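Local coordinates for transcriptional regulatory protein FixJ (Sinorhizobium meliloti, PDB 1DBW), which activates transcription of the nitrogen-fixation genes nifA and fixK once it is itself activated by FixL, its N-terminal receiver domain being the part described here, at residues 35-43 with 60-69; 43-54 with 74-82. The protein carries 2 engineered substitutions. All coordinates share one frame; numbering follows the deposited sequence.

Contact 1: residues 35-43 with 60-69; sequences SAEAFLAFA and MSGVELLRNL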
ATOM      1  N   SER A  35      -4.120   0.729  11.194  1.00 29.93           N
ATOM      2  CA  SER A  35      -3.475  -0.579  11.270  1.00 26.51           C
ATOM      3  C   SER A  35      -3.864  -1.505  10.128  1.00 23.51           C
ATOM      4  O   SER A  35      -4.847  -1.264   9.425  1.00 24.95           O
ATOM      5  CB  SER A  35      -3.839  -1.279  12.595  1.00 24.58           C
ATOM      6  OG  SER A  35      -5.229  -1.581  12.645  1.00 24.83           O
ATOM      7  N   ALA A  36      -3.103  -2.584   9.985  1.00 22.19           N
ATOM      8  CA  ALA A  36      -3.373  -3.609   8.996  1.00 19.72           C
ATOM      9  C   ALA A  36      -4.763  -4.200   9.277  1.00 23.02           C
ATOM     10  O   ALA A  36      -5.545  -4.440   8.350  1.00 19.37           O
ATOM     11  CB  ALA A  36      -2.316  -4.695   9.068  1.00 19.93           C
ATOM     12  N   GLU A  37      -5.064  -4.428  10.559  1.00 21.11           N
ATOM     13  CA  GLU A  37      -6.350  -4.984  10.970  1.00 23.13           C
ATOM     14  C   GLU A  37      -7.508  -4.091  10.573  1.00 17.99           C
ATOM     15  O   GLU A  37      -8.547  -4.576  10.126  1.00 18.32           O
ATOM     16  CB  GLU A  37      -6.392  -5.220  12.495  1.00 29.89           C
ATOM     17  CG  GLU A  37      -5.201  -6.009  13.043  1.00 38.93           C
ATOM     18  CD  GLU A  37      -4.005  -5.124  13.404  1.00 45.01           C
ATOM     19  OE1 GLU A  37      -2.991  -5.145  12.665  1.00 42.75           O
ATOM     20  OE2 GLU A  37      -4.076  -4.413  14.441  1.00 49.72           O
ATOM     21  N   ALA A  38      -7.343  -2.792  10.799  1.00 17.59           N
ATOM     22  CA  ALA A  38      -8.359  -1.812  10.467  1.00 21.79           C
ATOM     23  C   ALA A  38      -8.603  -1.846   8.963  1.00 18.30           C
ATOM     24  O   ALA A  38      -9.755  -1.812   8.520  1.00 19.25           O
ATOM     25  CB  ALA A  38      -7.915  -0.419  10.900  1.00 21.14           C
ATOM     26  N   PHE A  39      -7.524  -1.935   8.188  1.00 19.23           N
ATOM     27  CA  PHE A  39      -7.704  -1.965   6.745  1.00 16.87           C
ATOM     28  C   PHE A  39      -8.424  -3.221   6.277  1.00 16.77           C
ATOM     29  O   PHE A  39      -9.311  -3.148   5.416  1.00 17.62           O
ATOM     30  CB  PHE A  39      -6.396  -1.776   5.982  1.00 15.78           C
ATOM     31  CG  PHE A  39      -6.574  -1.861   4.496  1.00 14.33           C
ATOM     32  CD1 PHE A  39      -7.173  -0.808   3.806  1.00 15.96           C
ATOM     33  CD2 PHE A  39      -6.250  -3.013   3.810  1.00 17.03           C
ATOM     34  CE1 PHE A  39      -7.461  -0.917   2.475  1.00 12.88           C
ATOM     35  CE2 PHE A  39      -6.534  -3.133   2.473  1.00 15.47           C
ATOM     36  CZ  PHE A  39      -7.146  -2.083   1.800  1.00 16.01           C
ATOM     37  N   LEU A  40      -8.052  -4.373   6.829  1.00 16.42           N
ATOM     38  CA  LEU A  40      -8.709  -5.617   6.455  1.00 17.10           C
ATOM     39  C   LEU A  40     -10.215  -5.570   6.747  1.00 18.65           C
ATOM     40  O   LEU A  40     -11.009  -6.128   6.008  1.00 17.77           O
ATOM     41  CB  LEU A  40      -8.068  -6.783   7.210  1.00 18.71           C
ATOM     42  CG  LEU A  40      -6.834  -7.373   6.550  1.00 22.80           C
ATOM     43  CD1 LEU A  40      -6.081  -8.191   7.574  1.00 22.23           C
ATOM     44  CD2 LEU A  40      -7.253  -8.258   5.373  1.00 22.39           C
ATOM     45  N   ALA A  41     -10.603  -4.900   7.831  1.00 16.02           N
ATOM     46  CA  ALA A  41     -12.005  -4.796   8.195  1.00 17.97           C
ATOM     47  C   ALA A  41     -12.760  -3.915   7.207  1.00 18.07           C
ATOM     48  O   ALA A  41     -13.937  -4.163   6.890  1.00 20.03           O
ATOM     49  CB  ALA A  41     -12.148  -4.258   9.639  1.00 17.28           C
ATOM     50  N   PHE A  42     -12.057  -2.922   6.681  1.00 18.37           N
ATOM     51  CA  PHE A  42     -12.622  -1.986   5.717  1.00 17.40           C
ATOM     52  C   PHE A  42     -12.558  -2.485   4.267  1.00 14.39           C
ATOM     53  O   PHE A  42     -13.412  -2.132   3.450  1.00 14.50           O
ATOM     54  CB  PHE A  42     -11.841  -0.651   5.809  1.00 18.63           C
ATOM     55  CG  PHE A  42     -12.424   0.464   4.979  1.00 17.41           C
ATOM     56  CD1 PHE A  42     -13.518   1.180   5.451  1.00 19.94           C
ATOM     57  CD2 PHE A  42     -11.917   0.755   3.708  1.00 16.83           C
ATOM     58  CE1 PHE A  42     -14.121   2.166   4.679  1.00 18.47           C
ATOM     59  CE2 PHE A  42     -12.510   1.746   2.918  1.00 16.74           C
ATOM     60  CZ  PHE A  42     -13.615   2.450   3.408  1.00 16.32           C
ATOM     61  N   ALA A  43     -11.629  -3.379   3.974  1.00 11.47           N
ATOM     62  CA  ALA A  43     -11.387  -3.827   2.609  1.00 13.20           C
ATOM     63  C   ALA A  43     -12.585  -4.222   1.750  1.00 12.17           C
ATOM     64  O   ALA A  43     -12.604  -3.873   0.579  1.00 14.21           O
ATOM     65  CB  ALA A  43     -10.297  -4.907   2.559  1.00 13.75           C
ATOM     66  N   MET A  60       2.717  -8.578  11.131  1.00 50.85           N
ATOM     67  CA  MET A  60       1.844  -8.454   9.978  1.00 42.22           C
ATOM     68  C   MET A  60       2.469  -7.495   9.023  1.00 36.42           C
ATOM     69  O   MET A  60       2.324  -6.276   9.150  1.00 30.63           O
ATOM     70  CB  MET A  60       0.393  -8.053  10.300  1.00 43.32           C
ATOM     71  CG  MET A  60      -0.593  -9.008   9.602  1.00 40.41           C
ATOM     72  SD  MET A  60      -1.981  -8.409   8.594  1.00 39.58           S
ATOM     73  CE  MET A  60      -3.304  -8.961   9.589  1.00 36.52           C
ATOM     74  N   SER A  61       3.292  -8.063   8.149  1.00 33.38           N
ATOM     75  CA  SER A  61       3.965  -7.293   7.130  1.00 34.33           C
ATOM     76  C   SER A  61       2.961  -7.142   6.005  1.00 31.20           C
ATOM     77  O   SER A  61       1.888  -7.756   6.033  1.00 28.25           O
ATOM     78  CB  SER A  61       5.161  -8.070   6.590  1.00 37.66           C
ATOM     79  OG  SER A  61       4.705  -9.201   5.858  1.00 41.72           O
ATOM     80  N   GLY A  62       3.330  -6.351   5.001  1.00 30.73           N
ATOM     81  CA  GLY A  62       2.468  -6.165   3.852  1.00 28.33           C
ATOM     82  C   GLY A  62       2.140  -7.508   3.230  1.00 28.13           C
ATOM     83  O   GLY A  62       1.005  -7.751   2.828  1.00 27.83           O
ATOM     84  N   VAL A  63       3.120  -8.408   3.198  1.00 27.80           N
ATOM     85  CA  VAL A  63       2.907  -9.741   2.636  1.00 27.41           C
ATOM     86  C   VAL A  63       1.758 -10.504   3.314  1.00 26.99           C
ATOM     87  O   VAL A  63       0.931 -11.131   2.639  1.00 28.34           O
ATOM     88  CB  VAL A  63       4.223 -10.570   2.677  1.00 29.69           C
ATOM     89  CG1 VAL A  63       3.956 -12.020   2.307  1.00 31.63           C
ATOM     90  CG2 VAL A  63       5.231  -9.973   1.721  1.00 29.78           C
ATOM     91  N   GLU A  64       1.702 -10.467   4.646  1.00 25.56           N
ATOM     92  CA  GLU A  64       0.636 -11.140   5.391  1.00 25.42           C
ATOM     93  C   GLU A  64      -0.698 -10.445   5.106  1.00 21.79           C
ATOM     94  O   GLU A  64      -1.738 -11.090   4.979  1.00 20.59           O
ATOM     95  CB  GLU A  64       0.933 -11.091   6.889  1.00 32.57           C
ATOM     96  CG  GLU A  64       2.183 -11.867   7.291  1.00 39.70           C
ATOM     97  CD  GLU A  64       2.718 -11.449   8.651  1.00 46.71           C
ATOM     98  OE1 GLU A  64       3.863 -10.944   8.706  1.00 50.29           O
ATOM     99  OE2 GLU A  64       1.991 -11.611   9.660  1.00 49.01           O
ATOM    100  N   LEU A  65      -0.659  -9.122   4.978  1.00 19.72           N
ATOM    101  CA  LEU A  65      -1.877  -8.389   4.685  1.00 18.14           C
ATOM    102  C   LEU A  65      -2.405  -8.831   3.304  1.00 17.07           C
ATOM    103  O   LEU A  65      -3.607  -9.077   3.156  1.00 16.76           O
ATOM    104  CB  LEU A  65      -1.618  -6.876   4.747  1.00 21.32           C
ATOM    105  CG  LEU A  65      -2.807  -5.985   4.348  1.00 16.83           C
ATOM    106  CD1 LEU A  65      -4.007  -6.294   5.217  1.00 21.27           C
ATOM    107  CD2 LEU A  65      -2.404  -4.513   4.478  1.00 23.37           C
ATOM    108  N   LEU A  66      -1.517  -8.940   2.311  1.00 18.18           N
ATOM    109  CA  LEU A  66      -1.902  -9.384   0.964  1.00 20.75           C
ATOM    110  C   LEU A  66      -2.488 -10.777   0.992  1.00 23.13           C
ATOM    111  O   LEU A  66      -3.496 -11.062   0.332  1.00 18.71           O
ATOM    112  CB  LEU A  66      -0.713  -9.357   0.002  1.00 22.47           C
ATOM    113  CG  LEU A  66      -0.067  -7.988  -0.221  1.00 25.92           C
ATOM    114  CD1 LEU A  66       0.963  -8.078  -1.318  1.00 28.32           C
ATOM    115  CD2 LEU A  66      -1.142  -6.955  -0.577  1.00 29.40           C
ATOM    116  N   ARG A  67      -1.908 -11.624   1.837  1.00 21.33           N
ATOM    117  CA  ARG A  67      -2.364 -12.996   1.976  1.00 22.84           C
ATOM    118  C   ARG A  67      -3.756 -13.002   2.582  1.00 23.21           C
ATOM    119  O   ARG A  67      -4.651 -13.686   2.084  1.00 25.14           O
ATOM    120  CB  ARG A  67      -1.388 -13.780   2.859  1.00 26.75           C
ATOM    121  N   ASN A  68      -3.950 -12.189   3.622  1.00 22.62           N
ATOM    122  CA  ASN A  68      -5.239 -12.071   4.303  1.00 19.94           C
ATOM    123  C   ASN A  68      -6.315 -11.488   3.373  1.00 22.74           C
ATOM    124  O   ASN A  68      -7.487 -11.884   3.430  1.00 19.75           O
ATOM    125  CB  ASN A  68      -5.099 -11.242   5.572  1.00 24.13           C
ATOM    126  CG  ASN A  68      -4.299 -11.963   6.672  1.00 26.74           C
ATOM    127  OD1 ASN A  68      -4.062 -11.404   7.736  1.00 34.51           O
ATOM    128  ND2 ASN A  68      -3.894 -13.197   6.415  1.00 28.91           N
ATOM    129  N   LEU A  69      -5.917 -10.542   2.520  1.00 18.70           N
ATOM    130  CA  LEU A  69      -6.854  -9.966   1.552  1.00 20.45           C
ATOM    131  C   LEU A  69      -7.251 -11.071   0.593  1.00 23.49           C
ATOM    132  O   LEU A  69      -8.433 -11.217   0.253  1.00 25.14           O
ATOM    133  CB  LEU A  69      -6.205  -8.820   0.792  1.00 21.56           C
ATOM    134  CG  LEU A  69      -6.133  -7.519   1.611  1.00 23.48           C
ATOM    135  CD1 LEU A  69      -5.201  -6.525   0.942  1.00 25.82           C
ATOM    136  CD2 LEU A  69      -7.508  -6.893   1.760  1.00 22.28           C
TER

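Contact 2: residues 43-54 with 74-82; sequences APDVRNGVLVTD and INIPSIVIT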
ATOM      1  N   ALA A  43     -11.629  -3.379   3.974  1.00 11.47           N
ATOM      2  CA  ALA A  43     -11.387  -3.827   2.609  1.00 13.20           C
ATOM      3  C   ALA A  43     -12.585  -4.222   1.750  1.00 12.17           C
ATOM      4  O   ALA A  43     -12.604  -3.873   0.579  1.00 14.21           O
ATOM      5  CB  ALA A  43     -10.297  -4.907   2.559  1.00 13.75           C
ATOM      6  N   PRO A  44     -13.546  -4.976   2.297  1.00 14.88           N
ATOM      7  CA  PRO A  44     -14.691  -5.361   1.466  1.00 15.36           C
ATOM      8  C   PRO A  44     -15.499  -4.177   0.974  1.00 15.72           C
ATOM      9  O   PRO A  44     -16.183  -4.319  -0.020  1.00 16.39           O
ATOM     10  CB  PRO A  44     -15.515  -6.247   2.394  1.00 16.16           C
ATOM     11  CG  PRO A  44     -14.471  -6.864   3.294  1.00 16.02           C
ATOM     12  CD  PRO A  44     -13.614  -5.644   3.608  1.00 14.91           C
ATOM     13  N   ASP A  45     -15.370  -3.030   1.645  1.00 13.24           N
ATOM     14  CA  ASP A  45     -16.101  -1.818   1.258  1.00 14.50           C
ATOM     15  C   ASP A  45     -15.352  -0.967   0.248  1.00 17.87           C
ATOM     16  O   ASP A  45     -15.929  -0.031  -0.315  1.00 16.36           O
ATOM     17  CB  ASP A  45     -16.445  -0.987   2.485  1.00 18.60           C
ATOM     18  CG  ASP A  45     -17.565  -1.606   3.291  1.00 26.51           C
ATOM     19  OD1 ASP A  45     -18.623  -1.900   2.690  1.00 30.29           O
ATOM     20  OD2 ASP A  45     -17.374  -1.830   4.499  1.00 24.41           O
ATOM     21  N   VAL A  46     -14.071  -1.275   0.050  1.00 13.19           N
ATOM     22  CA  VAL A  46     -13.261  -0.530  -0.922  1.00 12.92           C
ATOM     23  C   VAL A  46     -13.695  -0.708  -2.369  1.00 16.10           C
ATOM     24  O   VAL A  46     -13.827  -1.824  -2.895  1.00 15.80           O
ATOM     25  CB  VAL A  46     -11.753  -0.892  -0.827  1.00 14.66           C
ATOM     26  CG1 VAL A  46     -10.966  -0.285  -2.016  1.00 16.60           C
ATOM     27  CG2 VAL A  46     -11.149  -0.346   0.430  1.00 13.22           C
ATOM     28  N   ARG A  47     -13.905   0.426  -3.018  1.00 18.61           N
ATOM     29  CA  ARG A  47     -14.218   0.450  -4.430  1.00 15.92           C
ATOM     30  C   ARG A  47     -13.167   1.394  -5.003  1.00 15.81           C
ATOM     31  O   ARG A  47     -12.844   2.422  -4.373  1.00 15.92           O
ATOM     32  CB  ARG A  47     -15.635   1.004  -4.668  1.00 18.74           C
ATOM     33  CG  ARG A  47     -16.741   0.087  -4.111  1.00 21.95           C
ATOM     34  CD  ARG A  47     -16.676  -1.295  -4.768  1.00 27.89           C
ATOM     35  NE  ARG A  47     -17.733  -2.181  -4.275  1.00 35.63           N
ATOM     36  CZ  ARG A  47     -17.682  -2.850  -3.120  1.00 38.73           C
ATOM     37  NH1 ARG A  47     -16.626  -2.754  -2.320  1.00 30.12           N
ATOM     38  NH2 ARG A  47     -18.700  -3.615  -2.757  1.00 37.37           N
ATOM     39  N   ASN A  48     -12.622   1.030  -6.159  1.00 17.90           N
ATOM     40  CA  ASN A  48     -11.615   1.827  -6.861  1.00 18.91           C
ATOM     41  C   ASN A  48     -10.559   2.322  -5.885  1.00 16.31           C
ATOM     42  O   ASN A  48     -10.356   3.523  -5.694  1.00 16.71           O
ATOM     43  CB  ASN A  48     -12.260   3.008  -7.599  1.00 24.84           C
ATOM     44  CG  ASN A  48     -13.564   2.636  -8.246  1.00 31.19           C
ATOM     45  OD1 ASN A  48     -13.605   1.793  -9.137  1.00 38.15           O
ATOM     46  ND2 ASN A  48     -14.655   3.255  -7.784  1.00 39.29           N
ATOM     47  N   GLY A  49      -9.862   1.376  -5.292  1.00 13.03           N
ATOM     48  CA  GLY A  49      -8.821   1.760  -4.368  1.00 12.07           C
ATOM     49  C   GLY A  49      -7.513   1.051  -4.630  1.00 15.00           C
ATOM     50  O   GLY A  49      -7.489  -0.058  -5.185  1.00 15.24           O
ATOM     51  N   VAL A  50      -6.425   1.766  -4.355  1.00 10.50           N
ATOM     52  CA  VAL A  50      -5.080   1.195  -4.446  1.00 12.54           C
ATOM     53  C   VAL A  50      -4.569   1.128  -3.014  1.00 13.47           C
ATOM     54  O   VAL A  50      -4.744   2.067  -2.246  1.00 14.02           O
ATOM     55  CB  VAL A  50      -4.120   2.104  -5.282  1.00 14.28           C
ATOM     56  CG1 VAL A  50      -2.651   1.617  -5.190  1.00 15.51           C
ATOM     57  CG2 VAL A  50      -4.572   2.081  -6.713  1.00 20.57           C
ATOM     58  N   LEU A  51      -3.822   0.082  -2.695  1.00 10.30           N
ATOM     59  CA  LEU A  51      -3.286  -0.063  -1.344  1.00  9.53           C
ATOM     60  C   LEU A  51      -1.792   0.192  -1.333  1.00  9.43           C
ATOM     61  O   LEU A  51      -1.088  -0.234  -2.259  1.00 10.30           O
ATOM     62  CB  LEU A  51      -3.513  -1.496  -0.862  1.00 10.19           C
ATOM     63  CG  LEU A  51      -2.779  -1.915   0.430  1.00 12.54           C
ATOM     64  CD1 LEU A  51      -3.285  -1.117   1.686  1.00 13.15           C
ATOM     65  CD2 LEU A  51      -3.056  -3.429   0.612  1.00 14.60           C
ATOM     66  N   VAL A  52      -1.347   0.956  -0.340  1.00  7.73           N
ATOM     67  CA  VAL A  52       0.096   1.208  -0.181  1.00  8.15           C
ATOM     68  C   VAL A  52       0.404   0.807   1.248  1.00 14.33           C
ATOM     69  O   VAL A  52      -0.146   1.379   2.193  1.00 14.83           O
ATOM     70  CB  VAL A  52       0.472   2.647  -0.404  1.00 10.95           C
ATOM     71  CG1 VAL A  52       1.980   2.829  -0.155  1.00 10.86           C
ATOM     72  CG2 VAL A  52       0.180   3.059  -1.870  1.00 11.79           C
ATOM     73  N   THR A  53       1.300  -0.178   1.417  1.00 13.44           N
ATOM     74  CA  THR A  53       1.649  -0.592   2.763  1.00 17.04           C
ATOM     75  C   THR A  53       3.067  -0.182   3.145  1.00 17.61           C
ATOM     76  O   THR A  53       3.927  -0.043   2.277  1.00 16.07           O
ATOM     77  CB  THR A  53       1.586  -2.137   2.911  1.00 18.93           C
ATOM     78  OG1 THR A  53       2.650  -2.728   2.162  1.00 20.99           O
ATOM     79  CG2 THR A  53       0.254  -2.692   2.384  1.00 17.70           C
ATOM     80  N   ASP A  54       3.242   0.149   4.418  1.00 15.91           N
ATOM     81  CA  ASP A  54       4.572   0.429   4.975  1.00 23.15           C
ATOM     82  C   ASP A  54       4.462  -0.142   6.387  1.00 23.48           C
ATOM     83  O   ASP A  54       4.200   0.586   7.365  1.00 23.67           O
ATOM     84  CB  ASP A  54       4.932   1.921   5.010  1.00 23.42           C
ATOM     85  CG  ASP A  54       6.383   2.164   5.475  1.00 30.71           C
ATOM     86  OD1 ASP A  54       6.812   3.335   5.481  1.00 31.46           O
ATOM     87  OD2 ASP A  54       7.099   1.185   5.816  1.00 30.54           O
ATOM     88  N   ILE A  74     -10.779 -10.778  -1.849  1.00 23.45           N
ATOM     89  CA  ILE A  74     -10.778  -9.384  -2.271  1.00 26.00           C
ATOM     90  C   ILE A  74      -9.439  -9.067  -2.944  1.00 26.25           C
ATOM     91  O   ILE A  74      -8.391  -9.438  -2.432  1.00 24.77           O
ATOM     92  CB  ILE A  74     -10.914  -8.433  -1.045  1.00 24.08           C
ATOM     93  CG1 ILE A  74     -12.307  -8.545  -0.422  1.00 28.25           C
ATOM     94  CG2 ILE A  74     -10.635  -7.006  -1.453  1.00 26.40           C
ATOM     95  CD1 ILE A  74     -13.403  -8.054  -1.308  1.00 29.12           C
ATOM     96  N   ASN A  75      -9.480  -8.475  -4.131  1.00 21.83           N
ATOM     97  CA  ASN A  75      -8.244  -8.079  -4.777  1.00 25.57           C
ATOM     98  C   ASN A  75      -8.161  -6.559  -4.845  1.00 24.15           C
ATOM     99  O   ASN A  75      -9.126  -5.885  -5.215  1.00 26.10           O
ATOM    100  CB  ASN A  75      -8.095  -8.661  -6.169  1.00 31.17           C
ATOM    101  CG  ASN A  75      -6.714  -8.396  -6.742  1.00 32.51           C
ATOM    102  OD1 ASN A  75      -6.582  -7.781  -7.789  1.00 40.68           O
ATOM    103  ND2 ASN A  75      -5.671  -8.813  -6.012  1.00 35.61           N
ATOM    104  N   ILE A  76      -7.043  -6.019  -4.374  1.00 21.67           N
ATOM    105  CA  ILE A  76      -6.820  -4.573  -4.375  1.00 18.66           C
ATOM    106  C   ILE A  76      -5.388  -4.399  -4.853  1.00 17.76           C
ATOM    107  O   ILE A  76      -4.476  -4.996  -4.255  1.00 18.15           O
ATOM    108  CB  ILE A  76      -6.993  -3.956  -2.929  1.00 18.26           C
ATOM    109  CG1 ILE A  76      -8.451  -4.133  -2.475  1.00 22.65           C
ATOM    110  CG2 ILE A  76      -6.642  -2.443  -2.950  1.00 17.76           C
ATOM    111  CD1 ILE A  76      -8.834  -3.501  -1.106  1.00 26.15           C
ATOM    112  N   PRO A  77      -5.163  -3.668  -5.973  1.00 13.18           N
ATOM    113  CA  PRO A  77      -3.800  -3.446  -6.496  1.00 13.47           C
ATOM    114  C   PRO A  77      -2.972  -2.857  -5.374  1.00 16.09           C
ATOM    115  O   PRO A  77      -3.375  -1.858  -4.754  1.00 11.35           O
ATOM    116  CB  PRO A  77      -4.024  -2.445  -7.646  1.00 17.37           C
ATOM    117  CG  PRO A  77      -5.496  -2.730  -8.059  1.00 16.69           C
ATOM    118  CD  PRO A  77      -6.162  -2.888  -6.740  1.00 16.42           C
ATOM    119  N   SER A  78      -1.848  -3.505  -5.037  0.50 15.85           N
ATOM    120  CA  SER A  78      -1.033  -3.058  -3.897  0.50 16.57           C
ATOM    121  C   SER A  78       0.462  -2.827  -4.155  0.50 14.07           C
ATOM    122  O   SER A  78       1.103  -3.643  -4.831  0.50 14.78           O
ATOM    123  CB  SER A  78      -1.127  -4.082  -2.749  0.50 15.74           C
ATOM    124  OG  SER A  78      -2.402  -4.702  -2.645  0.50 16.76           O
ATOM    125  N   ILE A  79       0.997  -1.761  -3.535  1.00 11.53           N
ATOM    126  CA  ILE A  79       2.393  -1.362  -3.581  1.00  8.69           C
ATOM    127  C   ILE A  79       2.863  -1.626  -2.161  1.00 13.95           C
ATOM    128  O   ILE A  79       2.282  -1.135  -1.187  1.00 14.14           O
ATOM    129  CB  ILE A  79       2.516   0.134  -3.861  1.00 11.84           C
ATOM    130  CG1 ILE A  79       1.913   0.458  -5.233  1.00 14.61           C
ATOM    131  CG2 ILE A  79       3.989   0.558  -3.810  1.00 14.77           C
ATOM    132  CD1 ILE A  79       2.401  -0.504  -6.325  1.00 21.41           C
ATOM    133  N   VAL A  80       3.937  -2.391  -2.022  1.00 10.87           N
ATOM    134  CA  VAL A  80       4.435  -2.720  -0.680  1.00 13.78           C
ATOM    135  C   VAL A  80       5.741  -1.965  -0.493  1.00 12.53           C
ATOM    136  O   VAL A  80       6.620  -2.103  -1.285  1.00 12.08           O
ATOM    137  CB  VAL A  80       4.688  -4.258  -0.545  1.00 12.56           C
ATOM    138  CG1 VAL A  80       5.358  -4.569   0.790  1.00 16.40           C
ATOM    139  CG2 VAL A  80       3.323  -5.034  -0.644  1.00 15.70           C
ATOM    140  N   ILE A  81       5.790  -1.066   0.482  1.00 11.87           N
ATOM    141  CA  ILE A  81       7.012  -0.315   0.734  1.00 13.50           C
ATOM    142  C   ILE A  81       7.841  -1.251   1.599  1.00 12.94           C
ATOM    143  O   ILE A  81       7.371  -1.725   2.654  1.00 16.54           O
ATOM    144  CB  ILE A  81       6.718   0.989   1.466  1.00 12.88           C
ATOM    145  CG1 ILE A  81       5.962   1.916   0.518  1.00  9.94           C
ATOM    146  CG2 ILE A  81       8.022   1.632   1.891  1.00 12.40           C
ATOM    147  CD1 ILE A  81       5.418   3.176   1.210  1.00 13.93           C
ATOM    148  N   THR A  82       9.088  -1.428   1.192  1.00 14.88           N
ATOM    149  CA  THR A  82       9.969  -2.365   1.875  1.00 17.44           C
ATOM    150  C   THR A  82      11.189  -1.705   2.528  1.00 18.36           C
ATOM    151  O   THR A  82      11.617  -0.613   2.137  1.00 16.10           O
ATOM    152  CB  THR A  82      10.407  -3.493   0.882  1.00 14.98           C
ATOM    153  OG1 THR A  82      11.085  -2.906  -0.232  1.00 18.08           O
ATOM    154  CG2 THR A  82       9.165  -4.246   0.322  1.00 16.82           C
TER
HETATM  155  O   HOH W   1       5.015  -2.802   3.854  1.00 20.79           O
HETATM  156  O   HOH W   2       8.236  -1.397   5.321  1.00 34.83           O

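Contact 1: residues 35-43 with 60-69
L40 and L65 make the tightest meeting between helix 36-42 and the 62-69 part of helix 62-71: L40 CG lies 3.3 Å from L65 CD1, closer than carbons normally pack, the two side chains running antiparallel alongside one another. The interface is mainly apolar, with no hydrogen bond between the segments. Both branches of L40 have partners: CD1 meets M60 CE tip to tip at 3.5 Å, while CD2 runs across N68 CB and also touches L69 CD2. The M60 chain is bent at chi2 and chi3, and its sulfur, M60 SD, sits 3.8 Å from A36 CB.

F39 supplies the aromatic part. Its CG is anti to the backbone N (chi1 178°), with CD2 and CE2 beside L65 and L69, whose side chains the ring crosses at about a right angle. L69 CD1 lies in the ring plane, at the edge, 4.0 Å from F39 CE2. The other branch, L69 CD2, packs 3.5 Å from A43 CB.

Both helix starts are capped by serines. S35 OG accepts from A38 N at 3.1 Å; S61 and E64 form a capping box, in which S61 N donates to E64 OE1 at 3.0 Å and the return bond from E64 N to S61 OG is weak.

The axes of these short helical segments come within 10.7 Å and run in nearly the same direction, 21° apart. Together the two helices lie against one face of the central sheet: F39, L65 and L69 all touch L51 of strand 49-54, and L66 reaches S78 and V80 of strand 78-82.

Contact 2: residues 43-54 with 74-82
Strands 49-54 and 78-82 are the two strands of a beta-alpha-beta unit, joined through helix 62-71, and are neighbours in the five-stranded parallel sheet of the CheY-like receiver fold. Their directions differ by 12°. Four backbone bonds form the parallel ladder: L51 and T53 each use both N-H and C=O, bonding to P77 O, I79 N, I79 O and I81 N. The bond from L51 N to P77 O is 2.9 Å long and almost straight, with an N-H...O angle of 175°.

L51 and T53 face helix 62-71, with S78 and V80 beside them; V52 and I79 point to the other face, toward helix 108-119. V52 CG1 packs 3.7 Å from I81 CD1. Just ahead of strand 78-82, I76 packs its CD1 across V46, 3.9 Å from V46 CB, and its CG2 on G49 O and the L51 backbone.

At the C-terminal end is D54, a magnesium-binding residue of this protein and the predicted phosphorylation site, unmodified here. The carboxylate lies beside I81, with D54 CG 4.0 Å from I81 CG2. D54 OD2 forms a salt bridge with K104; R56 NH2 makes a long, weak ion pair with D54 OD1, and D10 OD2 is a like charge close to OD1.

A water also links the strands. T53 OG1 sits between its backbone N and carbonyl carbon (chi1 69°), 3.4 Å from V80 CA; a water 2.9 Å from T53 OG1 donates to I81 O, also at 2.9 Å.

Contacts 1 and 2 belong to the helix layer on one face of the sheet and to the sheet itself, their centres 9 Å apart, and their segments alternate along the chain. They share A43, the first residue of the 3-10 segment 43-45. The layers interlock through side chains: F39 CZ packs 3.6 Å from I76 CD1, and L69 CD1 lies 3.8 Å from L51 CD2. A probable hydrogen bond from I74 N to L69 O, 3.2 Å, ties the later helix to the segment leading into strand 78-82. Contact 2 carries D54 of the magnesium site directly, whereas contact 1 comes near it through A36, whose side chain is about 8 Å from that of D11.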